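Hypothetical protein PH1109 (Pyrococcus horikoshii, PDB 2D59) is of unknown function but belongs to the CoA-binding domain family and adopts a Rossmann-like fold, with helices packed on both faces of a parallel sheet. Local coordinates at residues E17-Y22 with R131-E136; V55-E60 with M91-Q96. All blocks are in the same frame, centred on the assembly; numbering follows the deposited sequence.

How the contacts relate
Contact 1 joins helix 12-21 to the start of helix 133-141. It therefore brings together two parts of the chain near its two ends. Contact 2 joins the end of strand 51-55 and the turn after it to helix 87-100, and is closed within the chain length that contact 1 spans. The two lie on opposite sides of the chain's centre. Their centres are about 21 Å apart and their nearest atoms about 12 Å, so they do not touch. Each contact rests against the parallel sheet: M133 and E136 of contact 1 touch W106 of strand 104-107, and V55 and Y93 of contact 2 touch V28 of strand 24-28. Contact 1 has no polar bond across its segments, whereas contact 2 adds a water bridge.

Contact 1. Residues E17-Y22 with R131-E136; sequences EILTRY and RCMMRE
L19 overlaps M133 and E136 with its two methyl groups, one for each partner. L19 CD2 lies 3.7 Å from M133 CE. The two side chains slide past each other in opposite directions, and the methionine is touched at its terminal methyl. M133 bends at its last torsion (chi3 80°), and its end comes closer to L19 than the direction of its CB would suggest. The other branch, L19 CD1, lies against the backbone and CB of E136. It is 3.9 Å from the backbone C of E136 and 4.0 Å from its CB. Here the side chains cross at about a right angle, and E136 offers its backbone carbon and CB. Its carboxylate turns away from L19. No hydrogen bond links the two segments, and about half of the surface buried between them belongs to L19. The nearest CA atoms, those of L19 and M133, are 8.0 Å apart.

The charged end of E136 is held outside this apolar patch. R131 NH1 reaches E136 OE2 at 3.1 Å, from above the carboxylate plane and 42° out of it. R139 takes the other oxygen, OE1, in a second salt bridge, while R131 also pairs with D8 through NH2. Two arginines on one buried carboxylate would be expected to favour its charged form. C132 is the N-cap of the following helix; its SG accepts a weak bond from R135 N at 3.7 Å.

The contact lies between helix 12-21 and the first turn of helix 133-141. L19 also touches H137 and L141 farther along that helix. I18 packs on V104, and M133 and E136 on W106, so both helices rest on strand 104-107. M134, on another side of its helix, meets helix 37-47.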
ATOM      1  N   GLU A  17      -9.607   9.890   5.749  1.00 21.90           N
ATOM      2  CA  GLU A  17      -9.847   9.097   6.955  1.00 24.42           C
ATOM      3  C   GLU A  17      -8.927   7.875   6.977  1.00 24.80           C
ATOM      4  O   GLU A  17      -8.354   7.532   8.011  1.00 19.46           O
ATOM      5  CB  GLU A  17     -11.312   8.647   7.004  1.00 25.87           C
ATOM      6  CG  GLU A  17     -11.622   7.631   8.093  1.00 27.45           C
ATOM      7  CD  GLU A  17     -11.496   8.200   9.494  1.00 36.35           C
ATOM      8  OE1 GLU A  17     -11.687   7.433  10.461  1.00 41.34           O
ATOM      9  OE2 GLU A  17     -11.212   9.410   9.634  1.00 33.94           O
ATOM     10  N   ILE A  18      -8.789   7.222   5.828  1.00 21.02           N
ATOM     11  CA  ILE A  18      -7.930   6.050   5.713  1.00 22.34           C
ATOM     12  C   ILE A  18      -6.488   6.411   6.046  1.00 22.38           C
ATOM     13  O   ILE A  18      -5.794   5.668   6.742  1.00 21.11           O
ATOM     14  CB  ILE A  18      -7.976   5.469   4.283  1.00 19.68           C
ATOM     15  CG1 ILE A  18      -9.340   4.825   4.039  1.00 27.03           C
ATOM     16  CG2 ILE A  18      -6.890   4.435   4.092  1.00 19.02           C
ATOM     17  CD1 ILE A  18      -9.652   3.685   4.993  1.00 36.35           C
ATOM     18  N   LEU A  19      -6.037   7.550   5.530  1.00 18.86           N
ATOM     19  CA  LEU A  19      -4.674   8.017   5.757  1.00 16.73           C
ATOM     20  C   LEU A  19      -4.469   8.474   7.196  1.00 21.17           C
ATOM     21  O   LEU A  19      -3.346   8.535   7.692  1.00 18.99           O
ATOM     22  CB  LEU A  19      -4.357   9.182   4.808  1.00 17.18           C
ATOM     23  CG  LEU A  19      -4.247   8.871   3.315  1.00 18.88           C
ATOM     24  CD1 LEU A  19      -4.141  10.171   2.526  1.00 19.38           C
ATOM     25  CD2 LEU A  19      -3.025   8.002   3.064  1.00 18.39           C
ATOM     26  N   THR A  20      -5.565   8.795   7.870  1.00 18.64           N
ATOM     27  CA  THR A  20      -5.482   9.270   9.238  1.00 20.96           C
ATOM     28  C   THR A  20      -5.561   8.149  10.268  1.00 23.94           C
ATOM     29  O   THR A  20      -4.791   8.125  11.228  1.00 23.59           O
ATOM     30  CB  THR A  20      -6.598  10.294   9.521  1.00 23.39           C
ATOM     31  OG1 THR A  20      -6.458  11.406   8.627  1.00 24.64           O
ATOM     32  CG2 THR A  20      -6.519  10.792  10.953  1.00 23.76           C
ATOM     33  N   ARG A  21      -6.478   7.214  10.058  1.00 24.30           N
ATOM     34  CA  ARG A  21      -6.662   6.118  11.002  1.00 24.96           C
ATOM     35  C   ARG A  21      -5.689   4.950  10.892  1.00 26.40           C
ATOM     36  O   ARG A  21      -5.364   4.321  11.896  1.00 26.64           O
ATOM     37  CB  ARG A  21      -8.096   5.602  10.908  1.00 35.12           C
ATOM     38  CG  ARG A  21      -9.137   6.657  11.250  1.00 43.51           C
ATOM     39  CD  ARG A  21      -8.935   7.210  12.658  1.00 52.15           C
ATOM     40  NE  ARG A  21      -9.937   8.211  13.019  1.00 54.47           N
ATOM     41  CZ  ARG A  21     -10.090   9.381  12.404  1.00 59.27           C
ATOM     42  NH1 ARG A  21      -9.304   9.708  11.388  1.00 62.54           N
ATOM     43  NH2 ARG A  21     -11.029  10.226  12.808  1.00 59.89           N
ATOM     44  N   TYR A  22      -5.217   4.662   9.684  1.00 23.73           N
ATOM     45  CA  TYR A  22      -4.293   3.550   9.493  1.00 22.00           C
ATOM     46  C   TYR A  22      -2.859   4.020   9.259  1.00 26.06           C
ATOM     47  O   TYR A  22      -2.553   4.648   8.244  1.00 25.25           O
ATOM     48  CB  TYR A  22      -4.762   2.681   8.325  1.00 24.22           C
ATOM     49  CG  TYR A  22      -6.169   2.152   8.503  1.00 30.55           C
ATOM     50  CD1 TYR A  22      -6.496   1.338   9.588  1.00 31.29           C
ATOM     51  CD2 TYR A  22      -7.177   2.474   7.593  1.00 26.64           C
ATOM     52  CE1 TYR A  22      -7.794   0.857   9.765  1.00 33.35           C
ATOM     53  CE2 TYR A  22      -8.477   1.998   7.760  1.00 34.56           C
ATOM     54  CZ  TYR A  22      -8.777   1.192   8.847  1.00 36.05           C
ATOM     55  OH  TYR A  22     -10.060   0.722   9.017  1.00 35.02           O
ATOM     56  N   ARG A 131      -4.596   5.401  -7.207  1.00 15.16           N
ATOM     57  CA  ARG A 131      -4.271   6.609  -6.462  1.00 15.33           C
ATOM     58  C   ARG A 131      -2.895   6.320  -5.872  1.00 15.90           C
ATOM     59  O   ARG A 131      -2.473   5.165  -5.816  1.00 18.07           O
ATOM     60  CB  ARG A 131      -5.244   6.850  -5.299  1.00 16.59           C
ATOM     61  CG  ARG A 131      -6.714   6.971  -5.655  1.00 18.54           C
ATOM     62  CD  ARG A 131      -7.470   7.417  -4.408  1.00 17.74           C
ATOM     63  NE  ARG A 131      -8.919   7.276  -4.521  1.00 21.60           N
ATOM     64  CZ  ARG A 131      -9.772   8.295  -4.547  1.00 20.46           C
ATOM     65  NH1 ARG A 131      -9.325   9.542  -4.477  1.00 24.75           N
ATOM     66  NH2 ARG A 131     -11.075   8.065  -4.630  1.00 23.39           N
ATOM     67  N   CYS A 132      -2.202   7.361  -5.436  1.00 14.26           N
ATOM     68  CA  CYS A 132      -0.892   7.201  -4.827  1.00 14.52           C
ATOM     69  C   CYS A 132      -0.985   7.679  -3.382  1.00 15.01           C
ATOM     70  O   CYS A 132      -1.502   8.765  -3.125  1.00 17.84           O
ATOM     71  CB  CYS A 132       0.146   8.031  -5.580  1.00 17.33           C
ATOM     72  SG  CYS A 132       1.762   8.065  -4.783  1.00 18.96           S
ATOM     73  N   MET A 133      -0.497   6.880  -2.437  1.00 16.29           N
ATOM     74  CA  MET A 133      -0.568   7.276  -1.031  1.00 14.37           C
ATOM     75  C   MET A 133       0.084   8.628  -0.768  1.00 14.37           C
ATOM     76  O   MET A 133      -0.419   9.418   0.028  1.00 17.45           O
ATOM     77  CB  MET A 133       0.056   6.208  -0.127  1.00 18.72           C
ATOM     78  CG  MET A 133      -0.796   4.949   0.012  1.00 16.73           C
ATOM     79  SD  MET A 133      -0.324   3.939   1.443  1.00 19.17           S
ATOM     80  CE  MET A 133      -1.167   4.845   2.786  1.00 16.28           C
ATOM     81  N   MET A 134       1.199   8.899  -1.437  1.00 15.91           N
ATOM     82  CA  MET A 134       1.885  10.170  -1.260  1.00 18.96           C
ATOM     83  C   MET A 134       1.092  11.324  -1.860  1.00 17.99           C
ATOM     84  O   MET A 134       0.900  12.359  -1.214  1.00 21.32           O
ATOM     85  CB  MET A 134       3.268  10.127  -1.908  1.00 17.82           C
ATOM     86  CG  MET A 134       3.961  11.471  -1.903  1.00 16.29           C
ATOM     87  SD  MET A 134       5.631  11.368  -2.559  1.00 21.48           S
ATOM     88  CE  MET A 134       5.303  11.343  -4.300  1.00 25.49           C
ATOM     89  N   ARG A 135       0.649  11.150  -3.103  1.00 15.90           N
ATOM     90  CA  ARG A 135      -0.120  12.179  -3.787  1.00 19.46           C
ATOM     91  C   ARG A 135      -1.374  12.530  -2.993  1.00 19.44           C
ATOM     92  O   ARG A 135      -1.688  13.707  -2.800  1.00 19.75           O
ATOM     93  CB  ARG A 135      -0.525  11.702  -5.183  1.00 22.45           C
ATOM     94  CG  ARG A 135      -0.965  12.832  -6.103  1.00 33.02           C
ATOM     95  CD  ARG A 135       0.060  13.062  -7.207  1.00 48.74           C
ATOM     96  NE  ARG A 135      -0.084  12.096  -8.294  1.00 53.81           N
ATOM     97  CZ  ARG A 135       0.800  11.934  -9.275  1.00 59.45           C
ATOM     98  NH1 ARG A 135       0.581  11.035 -10.224  1.00 60.71           N
ATOM     99  NH2 ARG A 135       1.910  12.660  -9.299  1.00 61.14           N
ATOM    100  N   GLU A 136      -2.092  11.504  -2.547  1.00 16.81           N
ATOM    101  CA  GLU A 136      -3.315  11.716  -1.775  1.00 16.56           C
ATOM    102  C   GLU A 136      -3.015  12.415  -0.455  1.00 17.63           C
ATOM    103  O   GLU A 136      -3.733  13.333  -0.046  1.00 18.12           O
ATOM    104  CB  GLU A 136      -4.014  10.377  -1.510  1.00 15.58           C
ATOM    105  CG  GLU A 136      -4.589   9.702  -2.746  1.00 20.87           C
ATOM    106  CD  GLU A 136      -5.532  10.607  -3.516  1.00 22.58           C
ATOM    107  OE1 GLU A 136      -5.063  11.327  -4.419  1.00 23.94           O
ATOM    108  OE2 GLU A 136      -6.742  10.604  -3.208  1.00 22.98           O
TER

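Contact 2. Residues V55-E60 with M91-Q96; sequences VNPKYE and MEYVEQ
Y93 OH hydrogen-bonds a water at 2.9 Å. The same water donates a weak bond to V55 O at 3.4 Å, so it bridges the helix to the end of strand 51-55. Beside this bridge the tyrosine oxygen touches P57: CD of the proline is 3.7 Å from Y93 OH. The proline and the tyrosine come from opposite directions, and the ring of P57 lies at the phenol's outer end. Farther back, V55 CG1 approaches Y93 CE2 obliquely at 4.0 Å. With this methyl anti to the V55 backbone N (chi1 175°), CG1 is the branch that meets the tyrosine, and the two side chains pass in opposite directions.

The turn that carries P57 has two bonds of its own. N56 OD1 accepts from K58 N at 2.9 Å, with the donor tilted 24° from the carbonyl plane; this is an Asx turn. N56 O accepts from Y59 N at 3.0 Å and closes a type I beta turn from N56 to Y59, which overlaps the Asx turn. N56 ND2 also binds A30 O, in the loop after strand 24-28.

V55 and Y93 both touch V28 of strand 24-28. Helix 87-100 follows strand 80-83 and packs on the sheet beside the C-terminal end of edge strand 51-55, consistent with the alternating strands and helices of a Rossmann-like fold.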
ATOM      1  N   VAL A  55       7.930  -4.846   1.726  1.00 19.33           N
ATOM      2  CA  VAL A  55       7.818  -6.236   1.306  1.00 22.00           C
ATOM      3  C   VAL A  55       8.355  -6.419  -0.109  1.00 24.57           C
ATOM      4  O   VAL A  55       7.890  -5.781  -1.050  1.00 23.28           O
ATOM      5  CB  VAL A  55       6.354  -6.723   1.321  1.00 20.37           C
ATOM      6  CG1 VAL A  55       6.278  -8.140   0.756  1.00 21.31           C
ATOM      7  CG2 VAL A  55       5.799  -6.680   2.731  1.00 22.84           C
ATOM      8  N   ASN A  56       9.345  -7.296  -0.244  1.00 24.93           N
ATOM      9  CA  ASN A  56       9.947  -7.607  -1.536  1.00 26.46           C
ATOM     10  C   ASN A  56      10.974  -8.716  -1.334  1.00 29.73           C
ATOM     11  O   ASN A  56      12.005  -8.507  -0.701  1.00 25.73           O
ATOM     12  CB  ASN A  56      10.642  -6.381  -2.137  1.00 24.40           C
ATOM     13  CG  ASN A  56      10.972  -6.569  -3.610  1.00 29.91           C
ATOM     14  OD1 ASN A  56      11.395  -7.647  -4.032  1.00 30.64           O
ATOM     15  ND2 ASN A  56      10.787  -5.516  -4.399  1.00 26.47           N
ATOM     16  N   PRO A  57      10.696  -9.916  -1.863  1.00 31.06           N
ATOM     17  CA  PRO A  57      11.605 -11.059  -1.734  1.00 35.05           C
ATOM     18  C   PRO A  57      13.024 -10.783  -2.236  1.00 34.96           C
ATOM     19  O   PRO A  57      13.964 -11.487  -1.869  1.00 33.65           O
ATOM     20  CB  PRO A  57      10.910 -12.139  -2.557  1.00 35.25           C
ATOM     21  CG  PRO A  57       9.465 -11.825  -2.353  1.00 38.74           C
ATOM     22  CD  PRO A  57       9.443 -10.321  -2.526  1.00 34.67           C
ATOM     23  N   LYS A  58      13.174  -9.757  -3.069  1.00 33.51           N
ATOM     24  CA  LYS A  58      14.476  -9.411  -3.632  1.00 33.28           C
ATOM     25  C   LYS A  58      15.359  -8.549  -2.734  1.00 35.15           C
ATOM     26  O   LYS A  58      16.548  -8.383  -3.010  1.00 34.47           O
ATOM     27  CB  LYS A  58      14.293  -8.701  -4.976  1.00 39.62           C
ATOM     28  CG  LYS A  58      13.682  -9.572  -6.063  1.00 46.55           C
ATOM     29  CD  LYS A  58      13.487  -8.791  -7.354  1.00 50.25           C
ATOM     30  CE  LYS A  58      12.991  -9.689  -8.478  1.00 54.31           C
ATOM     31  NZ  LYS A  58      11.706 -10.364  -8.143  1.00 53.62           N
ATOM     32  N   TYR A  59      14.791  -7.998  -1.666  1.00 28.42           N
ATOM     33  CA  TYR A  59      15.565  -7.146  -0.770  1.00 28.62           C
ATOM     34  C   TYR A  59      15.400  -7.519   0.695  1.00 24.54           C
ATOM     35  O   TYR A  59      14.354  -8.018   1.110  1.00 29.53           O
ATOM     36  CB  TYR A  59      15.178  -5.678  -0.980  1.00 22.49           C
ATOM     37  CG  TYR A  59      15.268  -5.244  -2.425  1.00 30.07           C
ATOM     38  CD1 TYR A  59      14.118  -4.977  -3.167  1.00 27.50           C
ATOM     39  CD2 TYR A  59      16.503  -5.142  -3.065  1.00 26.12           C
ATOM     40  CE1 TYR A  59      14.195  -4.622  -4.511  1.00 28.28           C
ATOM     41  CE2 TYR A  59      16.592  -4.789  -4.407  1.00 24.69           C
ATOM     42  CZ  TYR A  59      15.434  -4.532  -5.125  1.00 29.49           C
ATOM     43  OH  TYR A  59      15.518  -4.196  -6.453  1.00 30.40           O
ATOM     44  N   GLU A  60      16.443  -7.269   1.480  1.00 27.64           N
ATOM     45  CA  GLU A  60      16.418  -7.585   2.900  1.00 27.61           C
ATOM     46  C   GLU A  60      16.251  -6.312   3.729  1.00 26.11           C
ATOM     47  O   GLU A  60      15.864  -6.365   4.896  1.00 28.44           O
ATOM     48  CB  GLU A  60      17.713  -8.305   3.292  1.00 36.60           C
ATOM     49  CG  GLU A  60      17.659  -8.991   4.642  1.00 43.37           C
ATOM     50  CD  GLU A  60      18.887  -9.841   4.915  1.00 50.61           C
ATOM     51  OE1 GLU A  60      18.903 -10.537   5.952  1.00 54.68           O
ATOM     52  OE2 GLU A  60      19.832  -9.813   4.097  1.00 47.88           O
ATOM     53  N   MET A  91      -2.627 -10.515  -7.003  1.00 27.51           N
ATOM     54  CA  MET A  91      -3.463 -11.566  -6.435  1.00 30.05           C
ATOM     55  C   MET A  91      -2.769 -12.254  -5.263  1.00 27.10           C
ATOM     56  O   MET A  91      -3.347 -12.404  -4.190  1.00 27.49           O
ATOM     57  CB  MET A  91      -3.819 -12.603  -7.502  1.00 33.84           C
ATOM     58  CG  MET A  91      -4.668 -13.756  -6.982  1.00 31.76           C
ATOM     59  SD  MET A  91      -6.219 -13.219  -6.225  1.00 37.89           S
ATOM     60  CE  MET A  91      -7.324 -13.285  -7.639  1.00 32.19           C
ATOM     61  N   GLU A  92      -1.524 -12.663  -5.471  1.00 30.52           N
ATOM     62  CA  GLU A  92      -0.770 -13.335  -4.421  1.00 32.75           C
ATOM     63  C   GLU A  92      -0.700 -12.476  -3.158  1.00 33.01           C
ATOM     64  O   GLU A  92      -0.905 -12.971  -2.052  1.00 28.20           O
ATOM     65  CB  GLU A  92       0.645 -13.664  -4.914  1.00 36.40           C
ATOM     66  CG  GLU A  92       1.515 -12.451  -5.184  1.00 50.27           C
ATOM     67  CD  GLU A  92       2.817 -12.800  -5.875  1.00 54.92           C
ATOM     68  OE1 GLU A  92       3.567 -13.652  -5.348  1.00 59.06           O
ATOM     69  OE2 GLU A  92       3.091 -12.221  -6.947  1.00 53.26           O
ATOM     70  N   TYR A  93      -0.426 -11.187  -3.326  1.00 31.48           N
ATOM     71  CA  TYR A  93      -0.328 -10.284  -2.189  1.00 28.81           C
ATOM     72  C   TYR A  93      -1.673  -9.952  -1.557  1.00 30.04           C
ATOM     73  O   TYR A  93      -1.742  -9.638  -0.369  1.00 29.78           O
ATOM     74  CB  TYR A  93       0.409  -9.006  -2.598  1.00 27.80           C
ATOM     75  CG  TYR A  93       1.871  -9.259  -2.878  1.00 26.07           C
ATOM     76  CD1 TYR A  93       2.376  -9.196  -4.174  1.00 24.26           C
ATOM     77  CD2 TYR A  93       2.741  -9.612  -1.847  1.00 30.69           C
ATOM     78  CE1 TYR A  93       3.715  -9.481  -4.438  1.00 26.15           C
ATOM     79  CE2 TYR A  93       4.075  -9.900  -2.099  1.00 27.32           C
ATOM     80  CZ  TYR A  93       4.556  -9.834  -3.395  1.00 28.65           C
ATOM     81  OH  TYR A  93       5.876 -10.126  -3.650  1.00 33.86           O
ATOM     82  N   VAL A  94      -2.743 -10.015  -2.344  1.00 28.69           N
ATOM     83  CA  VAL A  94      -4.071  -9.749  -1.809  1.00 30.71           C
ATOM     84  C   VAL A  94      -4.437 -10.908  -0.887  1.00 30.47           C
ATOM     85  O   VAL A  94      -4.981 -10.706   0.195  1.00 30.56           O
ATOM     86  CB  VAL A  94      -5.129  -9.640  -2.928  1.00 32.59           C
ATOM     87  CG1 VAL A  94      -6.530  -9.636  -2.327  1.00 33.58           C
ATOM     88  CG2 VAL A  94      -4.905  -8.367  -3.722  1.00 35.77           C
ATOM     89  N   GLU A  95      -4.133 -12.124  -1.330  1.00 33.07           N
ATOM     90  CA  GLU A  95      -4.409 -13.315  -0.543  1.00 36.52           C
ATOM     91  C   GLU A  95      -3.647 -13.222   0.775  1.00 35.86           C
ATOM     92  O   GLU A  95      -4.152 -13.618   1.827  1.00 36.29           O
ATOM     93  CB  GLU A  95      -3.989 -14.565  -1.322  1.00 37.39           C
ATOM     94  CG  GLU A  95      -4.824 -14.798  -2.575  1.00 40.61           C
ATOM     95  CD  GLU A  95      -4.334 -15.964  -3.413  1.00 43.61           C
ATOM     96  OE1 GLU A  95      -5.012 -16.306  -4.404  1.00 43.89           O
ATOM     97  OE2 GLU A  95      -3.273 -16.536  -3.087  1.00 46.46           O
ATOM     98  N   GLN A  96      -2.432 -12.684   0.710  1.00 34.06           N
ATOM     99  CA  GLN A  96      -1.604 -12.506   1.897  1.00 32.61           C
ATOM    100  C   GLN A  96      -2.241 -11.462   2.803  1.00 33.49           C
ATOM    101  O   GLN A  96      -2.356 -11.660   4.011  1.00 34.39           O
ATOM    102  CB  GLN A  96      -0.199 -12.047   1.503  1.00 32.43           C
ATOM    103  CG  GLN A  96       0.712 -13.150   0.997  1.00 33.48           C
ATOM    104  CD  GLN A  96       2.042 -12.614   0.518  1.00 32.40           C
ATOM    105  OE1 GLN A  96       2.557 -11.630   1.053  1.00 35.67           O
ATOM    106  NE2 GLN A  96       2.617 -13.264  -0.487  1.00 35.23           N
TER
HETATM  107  O   HOH W   1       7.487  -7.737  -3.860  1.00 38.78           O